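Local coordinates for protein multicopper oxidase type 1 (Nitrosomonas europaea, PDB 3G5W) that binds copper at a mononuclear site and at oxygen-bridged centres, and probably works as a two-domain, laccase-like oxidoreductase, at residues Val108-Val112 and Thr113-Met117; Asn170-Ser173 and Phe174-Gln178; Ile250-Val254 and Asp255-Thr259. All blocks are in the same frame, centred on the assembly; numbering follows the deposited sequence.

Contact 1. Residues Val108-Val112 and Thr113-Met117; sequences VNEHV and TMRGM. With CU (copper (II) ion), chain G.
Met117 and His111 lie side by side and point the same way, toward one copper ion. His111 ND1 binds the copper at 2.1 Å, while Met117 SD stands 2.8 Å from it. The sulfur meets the imidazole obliquely, 3.8 Å from His111 ND1. In Met117, CG beside the backbone N and an extended chi2 (-158°) carry SD to the metal; Met117 CG itself rests 3.4 Å from His111 O. His56 and Cys104 complete the metal site, and the ring of Phe25 meets that of His111 edge-to-face.

The other tight cluster is polar. Glu110 OE2 uses its anti lone pair to take Arg115 NE at 2.8 Å in a salt bridge, the carboxylate standing nearly perpendicular to the guanidinium (89°). The same oxygen accepts from Gly155 N, and the terminal nitrogens of Arg115 donate to the carbonyls of Trp150, Glu156, His23 and Ala151, so the head group is gripped along its rim and fixed in rotation. A straight bond, Thr113 N to Val108 O (3.2 Å, 174°), closes the backbone here.

Met114 N bonds Glu110 O at 2.9 Å, but the bonding then thins: Arg115 N reaches His111 O only weakly, and a water links Gly116 N and Val112 O. Val108, partly exposed, is the more open end, though it packs on Asp255 of the second subunit.

Two imidazole nitrogens and a cysteine sulfur, with a more distant thioether, are the ligand set of a type 1 blue copper site, consistent with one-electron transfer.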
loop_
_atom_site.group_PDB
_atom_site.type_symbol
_atom_site.label_atom_id
_atom_site.label_comp_id
_atom_site.label_asym_id
_atom_site.label_seq_id
_atom_site.Cartn_x
_atom_site.Cartn_y
_atom_site.Cartn_z
ATOM N N VAL A 108 18.473 4.423 -9.314
ATOM C CA VAL A 108 17.072 4.843 -9.429
ATOM C C VAL A 108 16.568 5.658 -8.232
ATOM O O VAL A 108 15.738 6.558 -8.402
ATOM C CB VAL A 108 16.131 3.655 -9.722
ATOM C CG1 VAL A 108 16.488 3.039 -11.064
ATOM C CG2 VAL A 108 16.218 2.606 -8.620
ATOM N N ASN A 109 17.076 5.343 -7.039
ATOM C CA ASN A 109 16.774 6.118 -5.833
ATOM C C ASN A 109 16.980 7.628 -6.002
ATOM O O ASN A 109 16.338 8.424 -5.309
ATOM C CB ASN A 109 17.580 5.598 -4.637
ATOM C CG ASN A 109 19.072 5.589 -4.896
ATOM O OD1 ASN A 109 19.548 4.927 -5.818
ATOM N ND2 ASN A 109 19.826 6.315 -4.067
ATOM N N GLU A 110 17.875 8.010 -6.916
ATOM C CA GLU A 110 18.031 9.411 -7.323
ATOM C C GLU A 110 17.435 9.709 -8.707
ATOM O O GLU A 110 16.622 10.624 -8.850
ATOM C CB GLU A 110 19.504 9.851 -7.299
ATOM C CG GLU A 110 19.678 11.360 -7.567
ATOM C CD GLU A 110 21.046 11.741 -8.134
ATOM O OE1 GLU A 110 22.006 10.956 -7.978
ATOM O OE2 GLU A 110 21.157 12.831 -8.745
ATOM N N HIS A 111 17.854 8.946 -9.716
ATOM C CA HIS A 111 17.565 9.279 -11.122
ATOM C C HIS A 111 16.077 9.249 -11.469
ATOM O O HIS A 111 15.575 10.159 -12.137
ATOM C CB HIS A 111 18.359 8.374 -12.079
ATOM C CG HIS A 111 19.836 8.657 -12.106
ATOM N ND1 HIS A 111 20.610 8.463 -13.231
ATOM C CD2 HIS A 111 20.673 9.129 -11.152
ATOM C CE1 HIS A 111 21.864 8.782 -12.961
ATOM N NE2 HIS A 111 21.928 9.199 -11.708
ATOM N N VAL A 112 15.376 8.211 -11.015
ATOM C CA VAL A 112 13.937 8.095 -11.280
ATOM C C VAL A 112 13.142 8.937 -10.278
ATOM O O VAL A 112 12.327 9.769 -10.673
ATOM C CB VAL A 112 13.443 6.615 -11.293
ATOM C CG1 VAL A 112 11.955 6.537 -11.638
ATOM C CG2 VAL A 112 14.228 5.807 -12.297
ATOM N N THR A 113 13.400 8.729 -8.986
ATOM C CA THR A 113 12.693 9.453 -7.924
ATOM C C THR A 113 12.723 10.980 -8.076
ATOM O O THR A 113 11.678 11.632 -7.958
ATOM C CB THR A 113 13.212 9.050 -6.519
ATOM O OG1 THR A 113 13.112 7.628 -6.363
ATOM C CG2 THR A 113 12.413 9.740 -5.409
ATOM N N MET A 114 13.900 11.549 -8.354
ATOM C CA MET A 114 14.031 13.013 -8.335
ATOM C C MET A 114 14.796 13.683 -9.487
ATOM O O MET A 114 15.111 14.870 -9.402
ATOM C CB MET A 114 14.580 13.482 -6.982
ATOM C CG MET A 114 16.017 13.044 -6.671
ATOM S SD MET A 114 16.465 13.361 -4.942
ATOM C CE MET A 114 15.589 12.033 -4.098
ATOM N N ARG A 115 15.078 12.956 -10.563
ATOM C CA ARG A 115 15.728 13.595 -11.723
ATOM C C ARG A 115 14.872 13.539 -12.990
ATOM O O ARG A 115 15.359 13.821 -14.085
ATOM C CB ARG A 115 17.132 13.021 -11.965
ATOM C CG ARG A 115 18.088 13.146 -10.766
ATOM C CD ARG A 115 18.433 14.594 -10.426
ATOM N NE ARG A 115 19.086 14.680 -9.119
ATOM C CZ ARG A 115 19.049 15.738 -8.313
ATOM N NH1 ARG A 115 19.666 15.690 -7.140
ATOM N NH2 ARG A 115 18.400 16.840 -8.663
ATOM N N GLY A 116 13.593 13.186 -12.821
ATOM C CA GLY A 116 12.603 13.216 -13.901
ATOM C C GLY A 116 12.869 12.314 -15.098
ATOM O O GLY A 116 12.442 12.627 -16.210
ATOM N N MET A 117 13.553 11.188 -14.873
ATOM C CA MET A 117 13.951 10.291 -15.961
ATOM C C MET A 117 12.872 9.247 -16.229
ATOM O O MET A 117 13.067 8.067 -15.970
ATOM C CB MET A 117 15.298 9.608 -15.659
ATOM C CG MET A 117 16.437 10.578 -15.360
ATOM S SD MET A 117 18.049 9.833 -15.653
ATOM C CE MET A 117 18.101 9.803 -17.452
HETATM CU CU CU G . 19.912 7.807 -15.118
HETATM O O HOH W 1 11.550 12.642 -10.771
#

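Contact 2. Residues Asn170-Ser173 and Phe174-Gln178; sequences NAKS and FPETQ
The side chains of Lys172 and Glu176 cross at a slant, the lysine bent at each torsion after the first (chi2 -58°). This brings Lys172 CE to 3.6 Å from Glu176 OE1, whereas Lys172 NZ remains 3.8 Å from that oxygen, a long salt bridge. Each charged end has a firmer mate: Lys172 NZ donates to Val15 O, and Glu176 OE2 accepts from Gly18 N. Glu176 CB lies 3.4 Å from Ser173 O, and from there the chain runs extended to set OE1 beside the lysine.

Thr177 turns its methyl inward: CG2 stands beside the backbone N, 3.5 Å from Lys172 O, while OG1, lodged between N and the carbonyl carbon (chi1 50°), donates to Met269 O. Ser173 OG is likewise bonded away from the turn, to Tyr167 O. Phe174 swings its ring off the turn toward Met269 of strand 269-274, and Pro175 CB lies over one ring face, 3.8 Å above its plane and offset toward the rim.

The closing bond runs from Glu176 N to Ser173 O, 2.7 Å long, in the carbonyl plane and on a lone pair. With a cis peptide before Pro175, residues Ser173 to Glu176 form a type VIa beta turn, here in the loop joining strands 166-169 and 180-182.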
loop_
_atom_site.group_PDB
_atom_site.type_symbol
_atom_site.label_atom_id
_atom_site.label_comp_id
_atom_site.label_asym_id
_atom_site.label_seq_id
_atom_site.Cartn_x
_atom_site.Cartn_y
_atom_site.Cartn_z
ATOM N N ASN A 170 2.600 14.672 -13.504
ATOM C CA ASN A 170 3.387 15.106 -14.679
ATOM C C ASN A 170 4.302 16.294 -14.361
ATOM O O ASN A 170 4.365 17.281 -15.110
ATOM C CB ASN A 170 2.477 15.398 -15.875
ATOM C CG ASN A 170 1.644 14.188 -16.277
ATOM O OD1 ASN A 170 1.947 13.061 -15.887
ATOM N ND2 ASN A 170 0.583 14.421 -17.054
ATOM N N ALA A 171 4.983 16.187 -13.221
ATOM C CA ALA A 171 5.999 17.159 -12.793
ATOM C C ALA A 171 5.487 18.558 -12.430
ATOM O O ALA A 171 6.289 19.491 -12.339
ATOM C CB ALA A 171 7.143 17.250 -13.818
ATOM N N LYS A 172 4.174 18.703 -12.220
ATOM C CA LYS A 172 3.624 19.916 -11.590
ATOM C C LYS A 172 2.814 19.618 -10.333
ATOM O O LYS A 172 2.120 18.606 -10.257
ATOM C CB LYS A 172 2.760 20.732 -12.557
ATOM C CG LYS A 172 3.459 21.163 -13.848
ATOM C CD LYS A 172 4.710 22.005 -13.591
ATOM C CE LYS A 172 4.414 23.485 -13.544
ATOM N NZ LYS A 172 5.578 24.242 -14.125
ATOM N N SER A 173 2.909 20.509 -9.350
ATOM C CA SER A 173 2.027 20.464 -8.189
ATOM C C SER A 173 0.859 21.428 -8.383
ATOM O O SER A 173 0.993 22.467 -9.034
ATOM C CB SER A 173 2.778 20.831 -6.907
ATOM O OG SER A 173 3.939 20.035 -6.725
ATOM N N PHE A 174 -0.290 21.069 -7.824
ATOM C CA PHE A 174 -1.390 22.001 -7.675
ATOM C C PHE A 174 -0.863 23.228 -6.905
ATOM O O PHE A 174 -0.099 23.069 -5.946
ATOM C CB PHE A 174 -2.526 21.342 -6.891
ATOM C CG PHE A 174 -3.779 22.168 -6.832
ATOM C CD1 PHE A 174 -3.998 23.051 -5.782
ATOM C CD2 PHE A 174 -4.736 22.069 -7.836
ATOM C CE1 PHE A 174 -5.158 23.828 -5.731
ATOM C CE2 PHE A 174 -5.892 22.836 -7.795
ATOM C CZ PHE A 174 -6.101 23.716 -6.741
ATOM N N PRO A 175 -1.298 24.446 -7.285
ATOM C CA PRO A 175 -2.302 24.793 -8.302
ATOM C C PRO A 175 -1.802 24.957 -9.742
ATOM O O PRO A 175 -2.492 25.577 -10.552
ATOM C CB PRO A 175 -2.857 26.125 -7.784
ATOM C CG PRO A 175 -1.682 26.764 -7.098
ATOM C CD PRO A 175 -0.788 25.647 -6.592
ATOM N N GLU A 176 -0.638 24.404 -10.064
ATOM C CA GLU A 176 -0.095 24.535 -11.420
ATOM C C GLU A 176 -0.317 23.303 -12.313
ATOM O O GLU A 176 0.217 23.210 -13.425
ATOM C CB GLU A 176 1.370 24.957 -11.369
ATOM C CG GLU A 176 1.525 26.416 -10.983
ATOM C CD GLU A 176 2.958 26.813 -10.719
ATOM O OE1 GLU A 176 3.849 26.405 -11.496
ATOM O OE2 GLU A 176 3.188 27.542 -9.731
ATOM N N THR A 177 -1.126 22.369 -11.818
ATOM C CA THR A 177 -1.692 21.308 -12.649
ATOM C C THR A 177 -2.788 21.896 -13.544
ATOM O O THR A 177 -3.063 23.093 -13.473
ATOM C CB THR A 177 -2.271 20.172 -11.774
ATOM O OG1 THR A 177 -3.124 20.734 -10.771
ATOM C CG2 THR A 177 -1.154 19.412 -11.093
ATOM N N GLN A 178 -3.411 21.067 -14.382
ATOM C CA GLN A 178 -4.455 21.537 -15.295
ATOM C C GLN A 178 -5.779 20.820 -15.058
ATOM O O GLN A 178 -5.788 19.627 -14.768
ATOM C CB GLN A 178 -4.026 21.339 -16.760
ATOM C CG GLN A 178 -2.817 22.169 -17.173
ATOM C CD GLN A 178 -3.087 23.658 -17.150
ATOM O OE1 GLN A 178 -4.177 24.111 -17.496
ATOM N NE2 GLN A 178 -2.086 24.431 -16.744
#

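Contact 3. Residues Ile250-Val254 and Asp255-Thr259; sequences IHDHV and DTHTT. With C2O (Cu-O-Cu linkage), chain P.
The His257 ring carries Val254 CG2 over the centre of one face, a CH-pi contact 3.4 Å from the centroid, and Asp252 OD2 at its edge, where His257 ND1 donates to that oxygen at 2.6 Å. The bond lies in the ring plane but meets the carboxylate from above its own plane, the two planes being 69° apart. The ring also stacks with Tyr167, and His257 NE2 is hydrogen-bonded to His198. His251 NE2 binds one copper of the oxygen-bridged pair at 2.0 Å, the bridging oxygen near the ring edge; His253 NE2 binds the other at 2.3 Å. His251-Asp252-His253 is thus a His-X-His motif of the multicopper oxidase trinuclear centre, with His205 of the same chain and His105, His61 and His103 of the third subunit as further ligands. Asp252 OD1 accepts from Val254 N at 3.0 Å, an Asx turn; OD1 also takes Ala201 N, and OD2 His200 ND1. With this carboxylate replaced by the methyl of an alanine, His257 ND1 and Val254 N would probably lose their mates. Beyond the bend, His257 N bonds Val254 O at 2.9 Å, and a water donates to both Asp252 O and Asp255 OD1.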
loop_
_atom_site.group_PDB
_atom_site.type_symbol
_atom_site.label_atom_id
_atom_site.label_comp_id
_atom_site.label_asym_id
_atom_site.label_seq_id
_atom_site.Cartn_x
_atom_site.Cartn_y
_atom_site.Cartn_z
ATOM N N ILE A 250 -10.115 15.720 -8.025
ATOM C CA ILE A 250 -9.382 14.464 -8.045
ATOM C C ILE A 250 -8.040 14.731 -7.368
ATOM O O ILE A 250 -7.354 15.697 -7.700
ATOM C CB ILE A 250 -9.237 13.862 -9.474
ATOM C CG1 ILE A 250 -8.044 12.900 -9.547
ATOM C CG2 ILE A 250 -9.127 14.949 -10.533
ATOM C CD1 ILE A 250 -8.074 12.017 -10.767
ATOM N N HIS A 251 -7.697 13.900 -6.386
ATOM C CA HIS A 251 -6.515 14.142 -5.565
ATOM C C HIS A 251 -6.034 12.884 -4.855
ATOM O O HIS A 251 -6.787 11.922 -4.684
ATOM C CB HIS A 251 -6.797 15.243 -4.526
ATOM C CG HIS A 251 -7.812 14.857 -3.495
ATOM N ND1 HIS A 251 -7.462 14.368 -2.255
ATOM C CD2 HIS A 251 -9.166 14.871 -3.524
ATOM C CE1 HIS A 251 -8.556 14.110 -1.559
ATOM N NE2 HIS A 251 -9.603 14.403 -2.305
ATOM N N ASP A 252 -4.769 12.912 -4.445
ATOM C CA ASP A 252 -4.214 11.881 -3.594
ATOM C C ASP A 252 -4.873 12.033 -2.230
ATOM O O ASP A 252 -4.931 13.142 -1.674
ATOM C CB ASP A 252 -2.697 12.062 -3.481
ATOM C CG ASP A 252 -2.000 10.834 -2.933
ATOM O OD1 ASP A 252 -2.640 10.021 -2.222
ATOM O OD2 ASP A 252 -0.798 10.691 -3.206
ATOM N N HIS A 253 -5.391 10.930 -1.705
ATOM C CA HIS A 253 -6.039 10.955 -0.400
ATOM C C HIS A 253 -5.071 10.722 0.757
ATOM O O HIS A 253 -5.480 10.734 1.922
ATOM C CB HIS A 253 -7.228 9.989 -0.333
ATOM C CG HIS A 253 -8.316 10.454 0.586
ATOM N ND1 HIS A 253 -8.166 10.493 1.956
ATOM C CD2 HIS A 253 -9.567 10.907 0.331
ATOM C CE1 HIS A 253 -9.274 10.956 2.506
ATOM N NE2 HIS A 253 -10.143 11.207 1.542
ATOM N N VAL A 254 -3.790 10.500 0.457
ATOM C CA VAL A 254 -2.794 10.634 1.520
ATOM C C VAL A 254 -2.497 12.114 1.710
ATOM O O VAL A 254 -1.984 12.801 0.810
ATOM C CB VAL A 254 -1.555 9.663 1.433
ATOM C CG1 VAL A 254 -1.589 8.741 0.210
ATOM C CG2 VAL A 254 -0.217 10.373 1.649
ATOM N N ASP A 255 -2.917 12.607 2.869
ATOM C CA ASP A 255 -3.055 14.035 3.113
ATOM C C ASP A 255 -1.730 14.774 3.049
ATOM O O ASP A 255 -1.694 15.945 2.688
ATOM C CB ASP A 255 -3.761 14.285 4.444
ATOM C CG ASP A 255 -5.226 13.845 4.426
ATOM O OD1 ASP A 255 -5.835 13.780 3.328
ATOM O OD2 ASP A 255 -5.772 13.566 5.518
ATOM N N THR A 256 -0.647 14.069 3.373
ATOM C CA THR A 256 0.696 14.647 3.316
ATOM C C THR A 256 1.215 14.807 1.876
ATOM O O THR A 256 2.274 15.396 1.668
ATOM C CB THR A 256 1.698 13.844 4.172
ATOM O OG1 THR A 256 1.673 12.464 3.788
ATOM C CG2 THR A 256 1.336 13.955 5.641
ATOM N N HIS A 257 0.460 14.299 0.898
ATOM C CA HIS A 257 0.774 14.477 -0.526
ATOM C C HIS A 257 0.013 15.644 -1.164
ATOM O O HIS A 257 0.078 15.837 -2.383
ATOM C CB HIS A 257 0.489 13.195 -1.330
ATOM C CG HIS A 257 1.376 12.037 -0.978
ATOM N ND1 HIS A 257 1.187 10.774 -1.496
ATOM C CD2 HIS A 257 2.447 11.950 -0.155
ATOM C CE1 HIS A 257 2.113 9.960 -1.022
ATOM N NE2 HIS A 257 2.890 10.649 -0.202
ATOM N N THR A 258 -0.726 16.397 -0.351
ATOM C CA THR A 258 -1.463 17.573 -0.836
ATOM C C THR A 258 -0.881 18.875 -0.268
ATOM O O THR A 258 -1.578 19.890 -0.128
ATOM C CB THR A 258 -2.971 17.494 -0.514
ATOM O OG1 THR A 258 -3.153 17.409 0.905
ATOM C CG2 THR A 258 -3.612 16.285 -1.191
ATOM N N THR A 259 0.404 18.834 0.056
ATOM C CA THR A 259 1.111 20.014 0.543
ATOM C C THR A 259 2.261 20.382 -0.399
ATOM O O THR A 259 2.880 19.497 -1.008
ATOM C CB THR A 259 1.640 19.823 1.988
ATOM O OG1 THR A 259 2.420 18.625 2.066
ATOM C CG2 THR A 259 0.491 19.730 2.990
HETATM CU CU2 C2O P . -11.479 15.006 -1.795
HETATM CU CU3 C2O P . -12.380 11.506 1.691
HETATM O O1 C2O P . -11.774 13.480 -0.025
HETATM O O HOH W 2 -5.938 14.584 0.560
#

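In the fold
Contacts 1 and 3 are buried metal sites in the first and second halves of the two-domain chain, their centres about 21 Å apart; contact 2 is partly buried and lies away from the coppers. Contact 1 sets a short helix beside a mononuclear copper, with nitrogen and sulfur facing the metal. Contact 3 uses a strand end and a 3-10 turn, and its histidines serve a bridged pair of coppers shared with another subunit. Contact 2 is a cis-proline turn with a long charge pair, its centre about 13 Å from that of contact 3; both flank strand 269-274. Between subunits, the contact 1 helix of one copy abuts the contact 3 turn of another.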